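Malonyl CoA-acyl carrier protein transacylase (Synechocystis sp. PCC 6803 substr. Kazusa, PDB 4RR5) catalyses the transfer of a malonyl group from coenzyme A to holo-acyl carrier protein, supplying malonyl-ACP for fatty acid biosynthesis. Local coordinates at residues V110-E115 and A200-A205; S184-F187 and F191-Q194; D220-Q225 and K231-Q236. All blocks are in the same frame, centred on the assembly; numbering follows the deposited sequence.

Contact 1: residues V110-E115 and A200-A205; sequences VKQRSE and AQTLTA. With ACT (acetate ion), chain B.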
loop_
_atom_site.group_PDB
_atom_site.type_symbol
_atom_site.label_atom_id
_atom_site.label_comp_id
_atom_site.label_asym_id
_atom_site.label_seq_id
_atom_site.Cartn_x
_atom_site.Cartn_y
_atom_site.Cartn_z
ATOM N N VAL A 110 6.099 9.681 -4.077
ATOM C CA VAL A 110 5.915 9.089 -2.767
ATOM C C VAL A 110 6.388 10.044 -1.679
ATOM O O VAL A 110 5.728 10.219 -0.644
ATOM C CB VAL A 110 6.652 7.771 -2.682
ATOM C CG1 VAL A 110 6.808 7.334 -1.227
ATOM C CG2 VAL A 110 5.908 6.721 -3.507
ATOM N N LYS A 111 7.517 10.694 -1.935
ATOM C CA LYS A 111 8.089 11.638 -0.986
ATOM C C LYS A 111 7.114 12.759 -0.688
ATOM O O LYS A 111 6.899 13.116 0.470
ATOM C CB LYS A 111 9.392 12.196 -1.537
ATOM C CG LYS A 111 10.122 13.192 -0.676
ATOM C CD LYS A 111 11.420 13.559 -1.412
ATOM C CE LYS A 111 12.325 14.449 -0.594
ATOM N NZ LYS A 111 11.738 15.800 -0.470
ATOM N N GLN A 112 6.516 13.309 -1.737
ATOM C CA GLN A 112 5.568 14.397 -1.562
ATOM C C GLN A 112 4.304 13.878 -0.904
ATOM O O GLN A 112 3.802 14.488 0.040
ATOM C CB GLN A 112 5.239 15.070 -2.894
ATOM C CG GLN A 112 4.241 16.213 -2.759
ATOM C CD GLN A 112 4.058 16.980 -4.058
ATOM O OE1 GLN A 112 4.866 16.845 -4.980
ATOM N NE2 GLN A 112 2.992 17.789 -4.138
ATOM N N ARG A 113 3.814 12.739 -1.389
ATOM C CA ARG A 113 2.595 12.139 -0.866
ATOM C C ARG A 113 2.679 11.960 0.640
ATOM O O ARG A 113 1.739 12.307 1.372
ATOM C CB ARG A 113 2.337 10.789 -1.526
ATOM C CG ARG A 113 1.060 10.124 -1.079
ATOM C CD ARG A 113 1.170 8.629 -1.277
ATOM N NE ARG A 113 -0.129 7.973 -1.366
ATOM C CZ ARG A 113 -0.536 7.012 -0.543
ATOM N NH1 ARG A 113 0.254 6.586 0.429
ATOM N NH2 ARG A 113 -1.730 6.458 -0.703
ATOM N N SER A 114 3.816 11.424 1.091
ATOM C CA SER A 114 4.023 11.090 2.495
ATOM C C SER A 114 4.238 12.340 3.343
ATOM O O SER A 114 3.951 12.331 4.545
ATOM C CB SER A 114 5.212 10.126 2.661
ATOM O OG SER A 114 6.444 10.714 2.254
ATOM N N GLU A 115 4.731 13.413 2.731
ATOM C CA GLU A 115 4.852 14.675 3.458
ATOM C C GLU A 115 3.488 15.292 3.731
ATOM O O GLU A 115 3.200 15.704 4.860
ATOM C CB GLU A 115 5.731 15.661 2.695
ATOM C CG GLU A 115 7.197 15.443 2.972
ATOM C CD GLU A 115 8.069 16.130 1.968
ATOM O OE1 GLU A 115 7.579 17.082 1.317
ATOM O OE2 GLU A 115 9.233 15.706 1.825
ATOM N N ALA A 200 -2.560 16.491 -5.943
ATOM C CA ALA A 200 -3.211 16.160 -7.218
ATOM C C ALA A 200 -2.765 17.074 -8.350
ATOM O O ALA A 200 -2.603 16.625 -9.482
ATOM C CB ALA A 200 -4.725 16.219 -7.077
ATOM N N GLN A 201 -2.603 18.359 -8.045
ATOM C CA GLN A 201 -2.023 19.301 -8.994
ATOM C C GLN A 201 -0.670 18.760 -9.477
ATOM O O GLN A 201 -0.424 18.670 -10.676
ATOM C CB GLN A 201 -1.881 20.700 -8.365
ATOM C CG GLN A 201 -3.094 21.621 -8.608
ATOM C CD GLN A 201 -3.236 22.764 -7.585
ATOM O OE1 GLN A 201 -2.274 23.153 -6.918
ATOM N NE2 GLN A 201 -4.451 23.300 -7.464
ATOM N N THR A 202 0.188 18.366 -8.539
ATOM C CA THR A 202 1.462 17.720 -8.869
ATOM C C THR A 202 1.299 16.448 -9.722
ATOM O O THR A 202 2.029 16.236 -10.707
ATOM C CB THR A 202 2.238 17.361 -7.579
ATOM O OG1 THR A 202 2.805 18.549 -7.009
ATOM C CG2 THR A 202 3.344 16.336 -7.863
ATOM N N LEU A 203 0.344 15.603 -9.341
ATOM C CA LEU A 203 0.156 14.322 -10.020
ATOM C C LEU A 203 -0.298 14.471 -11.470
ATOM O O LEU A 203 0.225 13.784 -12.352
ATOM C CB LEU A 203 -0.843 13.450 -9.261
ATOM C CG LEU A 203 -0.266 12.273 -8.470
ATOM C CD1 LEU A 203 -1.365 11.448 -7.792
ATOM C CD2 LEU A 203 0.581 11.389 -9.359
ATOM N N THR A 204 -1.266 15.353 -11.725
ATOM C CA THR A 204 -1.784 15.530 -13.090
ATOM C C THR A 204 -0.731 16.015 -14.095
ATOM O O THR A 204 -0.851 15.712 -15.280
ATOM C CB THR A 204 -3.003 16.500 -13.129
ATOM O OG1 THR A 204 -2.949 17.396 -12.019
ATOM C CG2 THR A 204 -4.318 15.740 -13.080
ATOM N N ALA A 205 0.298 16.733 -13.627
ATOM C CA ALA A 205 1.365 17.255 -14.498
ATOM C C ALA A 205 2.385 16.193 -14.852
ATOM O O ALA A 205 3.344 16.446 -15.581
ATOM C CB ALA A 205 2.067 18.422 -13.844
HETATM C C ACT B . -1.209 5.282 4.026
HETATM O O ACT B . -0.743 4.993 2.883
HETATM O OXT ACT B . -0.401 5.739 4.876
HETATM C CH3 ACT B . -2.659 5.093 4.395
#

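Contact 2: residues S184-F187 and F191-Q194; sequences SGAF and FMAQ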
loop_
_atom_site.group_PDB
_atom_site.type_symbol
_atom_site.label_atom_id
_atom_site.label_comp_id
_atom_site.label_asym_id
_atom_site.label_seq_id
_atom_site.Cartn_x
_atom_site.Cartn_y
_atom_site.Cartn_z
ATOM N N SER A 184 -1.592 9.078 12.582
ATOM C CA SER A 184 -2.271 10.162 13.266
ATOM C C SER A 184 -3.067 11.049 12.309
ATOM O O SER A 184 -3.390 12.192 12.626
ATOM C CB SER A 184 -1.244 10.978 14.060
ATOM O OG SER A 184 0.031 10.910 13.439
ATOM N N GLY A 185 -3.409 10.505 11.148
ATOM C CA GLY A 185 -4.281 11.214 10.233
ATOM C C GLY A 185 -5.542 10.445 9.879
ATOM O O GLY A 185 -5.593 9.216 10.009
ATOM N N ALA A 186 -6.567 11.175 9.439
ATOM C CA ALA A 186 -7.768 10.561 8.889
ATOM C C ALA A 186 -7.564 10.173 7.416
ATOM O O ALA A 186 -8.248 10.668 6.524
ATOM C CB ALA A 186 -8.950 11.493 9.034
ATOM N N PHE A 187 -6.613 9.279 7.179
ATOM C CA PHE A 187 -6.230 8.883 5.836
ATOM C C PHE A 187 -7.371 8.170 5.117
ATOM O O PHE A 187 -8.219 7.557 5.763
ATOM C CB PHE A 187 -5.013 7.964 5.893
ATOM C CG PHE A 187 -3.797 8.593 6.500
ATOM C CD1 PHE A 187 -3.681 9.972 6.608
ATOM C CD2 PHE A 187 -2.759 7.804 6.962
ATOM C CE1 PHE A 187 -2.551 10.547 7.159
ATOM C CE2 PHE A 187 -1.626 8.378 7.516
ATOM C CZ PHE A 187 -1.527 9.749 7.618
ATOM N N PHE A 191 -11.387 13.919 4.806
ATOM C CA PHE A 191 -10.512 14.817 5.561
ATOM C C PHE A 191 -9.210 15.099 4.820
ATOM O O PHE A 191 -8.568 16.118 5.056
ATOM C CB PHE A 191 -10.214 14.254 6.957
ATOM C CG PHE A 191 -11.367 14.386 7.908
ATOM C CD1 PHE A 191 -11.745 15.625 8.385
ATOM C CD2 PHE A 191 -12.095 13.278 8.299
ATOM C CE1 PHE A 191 -12.818 15.755 9.247
ATOM C CE2 PHE A 191 -13.168 13.403 9.164
ATOM C CZ PHE A 191 -13.529 14.644 9.636
ATOM N N MET A 192 -8.823 14.214 3.913
ATOM C CA MET A 192 -7.585 14.415 3.156
ATOM C C MET A 192 -7.781 15.358 1.973
ATOM O O MET A 192 -6.830 15.617 1.237
ATOM C CB MET A 192 -7.018 13.081 2.642
ATOM C CG MET A 192 -6.486 12.126 3.705
ATOM S SD MET A 192 -5.247 12.870 4.772
ATOM C CE MET A 192 -6.256 13.200 6.206
ATOM N N ALA A 193 -9.001 15.872 1.807
ATOM C CA ALA A 193 -9.360 16.683 0.643
ATOM C C ALA A 193 -8.346 17.783 0.326
ATOM O O ALA A 193 -7.692 17.724 -0.713
ATOM C CB ALA A 193 -10.753 17.290 0.829
ATOM N N GLN A 194 -8.206 18.779 1.198
ATOM C CA GLN A 194 -7.321 19.903 0.891
ATOM C C GLN A 194 -5.872 19.449 0.728
ATOM O O GLN A 194 -5.216 19.853 -0.226
ATOM C CB GLN A 194 -7.412 20.995 1.956
ATOM C CG GLN A 194 -8.788 21.150 2.555
ATOM C CD GLN A 194 -8.918 22.439 3.338
ATOM O OE1 GLN A 194 -7.965 23.218 3.418
ATOM N NE2 GLN A 194 -10.097 22.674 3.925
#

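Contact 3: residues D220-Q225 and K231-Q236; sequences DPSPTQ and KEKLIQ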
loop_
_atom_site.group_PDB
_atom_site.type_symbol
_atom_site.label_atom_id
_atom_site.label_comp_id
_atom_site.label_asym_id
_atom_site.label_seq_id
_atom_site.Cartn_x
_atom_site.Cartn_y
_atom_site.Cartn_z
ATOM N N ASP A 220 -10.675 1.354 -7.469
ATOM C CA ASP A 220 -11.457 0.642 -8.483
ATOM C C ASP A 220 -10.651 -0.518 -9.065
ATOM O O ASP A 220 -10.008 -0.384 -10.116
ATOM C CB ASP A 220 -11.913 1.617 -9.586
ATOM C CG ASP A 220 -12.578 0.912 -10.773
ATOM O OD1 ASP A 220 -13.099 -0.221 -10.620
ATOM O OD2 ASP A 220 -12.579 1.502 -11.868
ATOM N N PRO A 221 -10.694 -1.668 -8.382
ATOM C CA PRO A 221 -9.810 -2.808 -8.636
ATOM C C PRO A 221 -10.202 -3.639 -9.842
ATOM O O PRO A 221 -9.986 -4.852 -9.840
ATOM C CB PRO A 221 -9.941 -3.639 -7.359
ATOM C CG PRO A 221 -11.277 -3.310 -6.843
ATOM C CD PRO A 221 -11.510 -1.866 -7.179
ATOM N N SER A 222 -10.781 -2.998 -10.846
ATOM C CA SER A 222 -10.997 -3.660 -12.111
ATOM C C SER A 222 -9.714 -3.473 -12.892
ATOM O O SER A 222 -9.186 -2.361 -12.968
ATOM C CB SER A 222 -12.208 -3.090 -12.861
ATOM O OG SER A 222 -12.032 -1.712 -13.157
ATOM N N PRO A 223 -9.193 -4.567 -13.453
ATOM C CA PRO A 223 -7.923 -4.539 -14.182
ATOM C C PRO A 223 -7.934 -3.507 -15.286
ATOM O O PRO A 223 -8.903 -3.473 -16.033
ATOM C CB PRO A 223 -7.822 -5.953 -14.770
ATOM C CG PRO A 223 -8.700 -6.794 -13.904
ATOM C CD PRO A 223 -9.812 -5.902 -13.449
ATOM N N THR A 224 -6.902 -2.676 -15.375
ATOM C CA THR A 224 -6.708 -1.832 -16.551
ATOM C C THR A 224 -5.238 -1.514 -16.777
ATOM O O THR A 224 -4.413 -1.733 -15.908
ATOM C CB THR A 224 -7.465 -0.502 -16.472
ATOM O OG1 THR A 224 -7.123 0.285 -17.624
ATOM C CG2 THR A 224 -7.078 0.267 -15.237
ATOM N N GLN A 225 -4.917 -0.992 -17.954
ATOM C CA GLN A 225 -3.536 -0.664 -18.274
ATOM C C GLN A 225 -3.388 0.713 -18.864
ATOM O O GLN A 225 -2.278 1.132 -19.184
ATOM C CB GLN A 225 -2.962 -1.681 -19.239
ATOM C CG GLN A 225 -2.926 -3.056 -18.667
ATOM C CD GLN A 225 -2.273 -4.034 -19.597
ATOM O OE1 GLN A 225 -2.700 -5.182 -19.699
ATOM N NE2 GLN A 225 -1.221 -3.592 -20.279
ATOM N N LYS A 231 -3.814 7.091 -13.523
ATOM C CA LYS A 231 -3.583 8.365 -12.852
ATOM C C LYS A 231 -4.855 8.875 -12.174
ATOM O O LYS A 231 -4.833 9.328 -11.017
ATOM C CB LYS A 231 -3.074 9.425 -13.829
ATOM C CG LYS A 231 -2.536 10.654 -13.114
ATOM C CD LYS A 231 -2.373 11.862 -14.026
ATOM C CE LYS A 231 -1.464 11.567 -15.205
ATOM N NZ LYS A 231 -0.871 12.830 -15.734
ATOM N N GLU A 232 -5.964 8.793 -12.900
ATOM C CA GLU A 232 -7.262 9.198 -12.371
ATOM C C GLU A 232 -7.576 8.407 -11.106
ATOM O O GLU A 232 -7.893 8.984 -10.081
ATOM C CB GLU A 232 -8.362 9.000 -13.419
ATOM C CG GLU A 232 -9.709 9.642 -13.064
ATOM C CD GLU A 232 -10.896 8.998 -13.787
ATOM O OE1 GLU A 232 -10.717 8.420 -14.888
ATOM O OE2 GLU A 232 -12.014 9.055 -13.232
ATOM N N LYS A 233 -7.474 7.090 -11.172
ATOM C CA LYS A 233 -7.695 6.261 -9.996
ATOM C C LYS A 233 -6.708 6.589 -8.851
ATOM O O LYS A 233 -7.063 6.537 -7.673
ATOM C CB LYS A 233 -7.577 4.785 -10.364
ATOM C CG LYS A 233 -8.503 4.312 -11.471
ATOM C CD LYS A 233 -8.387 2.809 -11.589
ATOM C CE LYS A 233 -9.272 2.210 -12.648
ATOM N NZ LYS A 233 -9.470 0.776 -12.310
ATOM N N LEU A 234 -5.465 6.918 -9.198
ATOM C CA LEU A 234 -4.464 7.205 -8.180
ATOM C C LEU A 234 -4.762 8.553 -7.504
ATOM O O LEU A 234 -4.713 8.680 -6.281
ATOM C CB LEU A 234 -3.068 7.192 -8.795
ATOM C CG LEU A 234 -1.919 7.454 -7.822
ATOM C CD1 LEU A 234 -1.783 6.274 -6.849
ATOM C CD2 LEU A 234 -0.607 7.718 -8.562
ATOM N N ILE A 235 -5.088 9.550 -8.317
ATOM C CA ILE A 235 -5.496 10.862 -7.822
ATOM C C ILE A 235 -6.666 10.753 -6.854
ATOM O O ILE A 235 -6.743 11.497 -5.875
ATOM C CB ILE A 235 -5.872 11.803 -8.995
ATOM C CG1 ILE A 235 -4.594 12.324 -9.665
ATOM C CG2 ILE A 235 -6.761 12.965 -8.520
ATOM C CD1 ILE A 235 -4.847 13.148 -10.881
ATOM N N GLN A 236 -7.558 9.802 -7.112
ATOM C CA GLN A 236 -8.700 9.566 -6.240
ATOM C C GLN A 236 -8.359 8.768 -4.966
ATOM O O GLN A 236 -9.161 8.694 -4.032
ATOM C CB GLN A 236 -9.792 8.850 -7.026
ATOM C CG GLN A 236 -10.474 9.758 -8.032
ATOM C CD GLN A 236 -11.302 8.999 -9.049
ATOM O OE1 GLN A 236 -11.441 7.780 -8.967
ATOM N NE2 GLN A 236 -11.859 9.718 -10.014
#

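Contact 1: residues V110-E115 and A200-A205
Q112 on helix 103-119 and T202 on helix 193-204 mark the nearest approach of the two backbones, and with their CA atoms 9.0 Å apart the link is left to side chains. This is a helix-to-helix contact at the surface of the FabD acyltransferase fold, and one pair makes it, burying 85 Å² over both sides. The two side chains come from opposite directions. Q112 sets CG anti to the backbone N (chi1 180°) and stays extended beyond, which carries its amide straight out to the other helix. There NE2 of Q112 donates to OG1 of T202 over 3.0 Å. The N-H...O angle is 153° and the hydroxyl oxygen lies close to the amide plane. The methyl of the threonine rests against the same amide, with T202 CG2 3.3 Å from Q112 OE1. Next to this surface pair, the neighbouring residues turn inward: L203 packs on helix 227-235, and R113 hydrogen-bonds to Q60, Q237 and S88, the probable nucleophile. In acyltransferases of this family an active-site arginine receives the malonyl carboxylate, and a bound acetate, probably from the crystallisation liquor, is consistent with such a place here. R113 NH1 donates to acetate O at 3.1 Å, the anion sitting at the guanidinium edge near its plane and hydrogen-bonded also to S88 OG.

Contact 2: residues S184-F187 and F191-Q194
M192 folds its side chain against A186 and F187, and F191, the residue before it, closes on A186 through CB and the near part of its ring. The methyl CE of M192 comes to 3.2 Å from A186 O, a close approach of carbon to a carbonyl oxygen, while A186 CB lies 3.7 Å from F191 CB. That alanine methyl also meets CG and CD2 of the F191 ring, obliquely, before the rest of the ring leads off toward the exposed side. The third meeting is a Met-aromatic contact. SD of M192 lies 3.8 Å from F187 CD1 and 5.1 Å from the ring centroid, 78° off the ring normal, so the sulfur sits at the edge of the ring near its plane. Bends at chi2 (-55°) and chi3 (102°) of M192 turn the end of its chain back, letting sulfur touch the ring and methyl touch the carbonyl.

The loop has its own means of presenting these groups. A186 is the centre of an inverse gamma turn, with a weak bond from F187 N to G185 O at 3.0 Å. The same G185 O stands 3.9 Å above the F187 ring plane, toward the rim, and a side chain at G185 would run into F187 CE1. Further out, S189 OG hydrogen-bonds both A186 O and F191 N, tying the loop to the turn that leads into the next helix. S160 OG bonds F187 O, and M192 also packs on M238 and T239. Since H188, the probable catalytic histidine, follows F187 directly, this compact turn, packed on the 3-10 turn that leads into helix 193-204, is consistent with the histidine-bearing loop of the acyltransferase active site.

Contact 3: residues D220-Q225 and K231-Q236
K233 stretches from helix 227-235 into the bend of 220-225 and ends among the oxygens of D220 and S222. Its first torsion puts CG anti to the carbonyl carbon (chi1 -57°), and the chain beyond runs extended, which brings the ammonium end-on to the bend. One bond is to backbone: NZ of K233 donates to D220 O, modelled at 2.5 Å, a length too short to be taken literally; it lies in the carbonyl plane with a C=O...N angle of 153°. Weak bonds join it from the same residue and from the corner residue S222. OD2 of D220 forms a salt bridge with K233 NZ at 3.2 Å, the two side chains lying across one another at a slant, and S222 O also stands 3.2 Å from K233 NZ. T224 meets the lysine tip to tip, its methyl CG2 3.8 Å from K233 NZ. The carboxylate is shared: its stronger partner is R229, which forms a salt bridge with OD2 of D220, and S222 OG donates to D220 OD1 at 3.1 Å from above the carboxylate plane, 44° out of it. With an alanine in place of D220, R229 and the ammonium of K233 would probably lose their common counter-charge and S222 OG its acceptor, while the carbonyl bond to K233 could persist. With two carbonyls and a carboxylate around it, the buried lysine is likely to stay protonated, pinning the corner of the chain at S222 to the helix that follows.

Contact 2 is the buried one, apolar and sulfur-aromatic, at the edge of the active site; contact 3 is partly buried and held by charge, and contact 1 is a thin neutral polar bridge at the surface. Helix 193-204 serves two of them, the turn leading into it packing in contact 2 and its far end meeting helix 103-119 in contact 1. That far end also touches contact 3, where K231 NZ bonds T204 O and I235 lies against L203 and T204. Contacts 2 and 3 do not touch, their nearest atoms being about 8 Å apart. R113 and F187 bring contacts 1 and 2 to the same acetate-bearing pocket, whereas contact 3 lies farther from it.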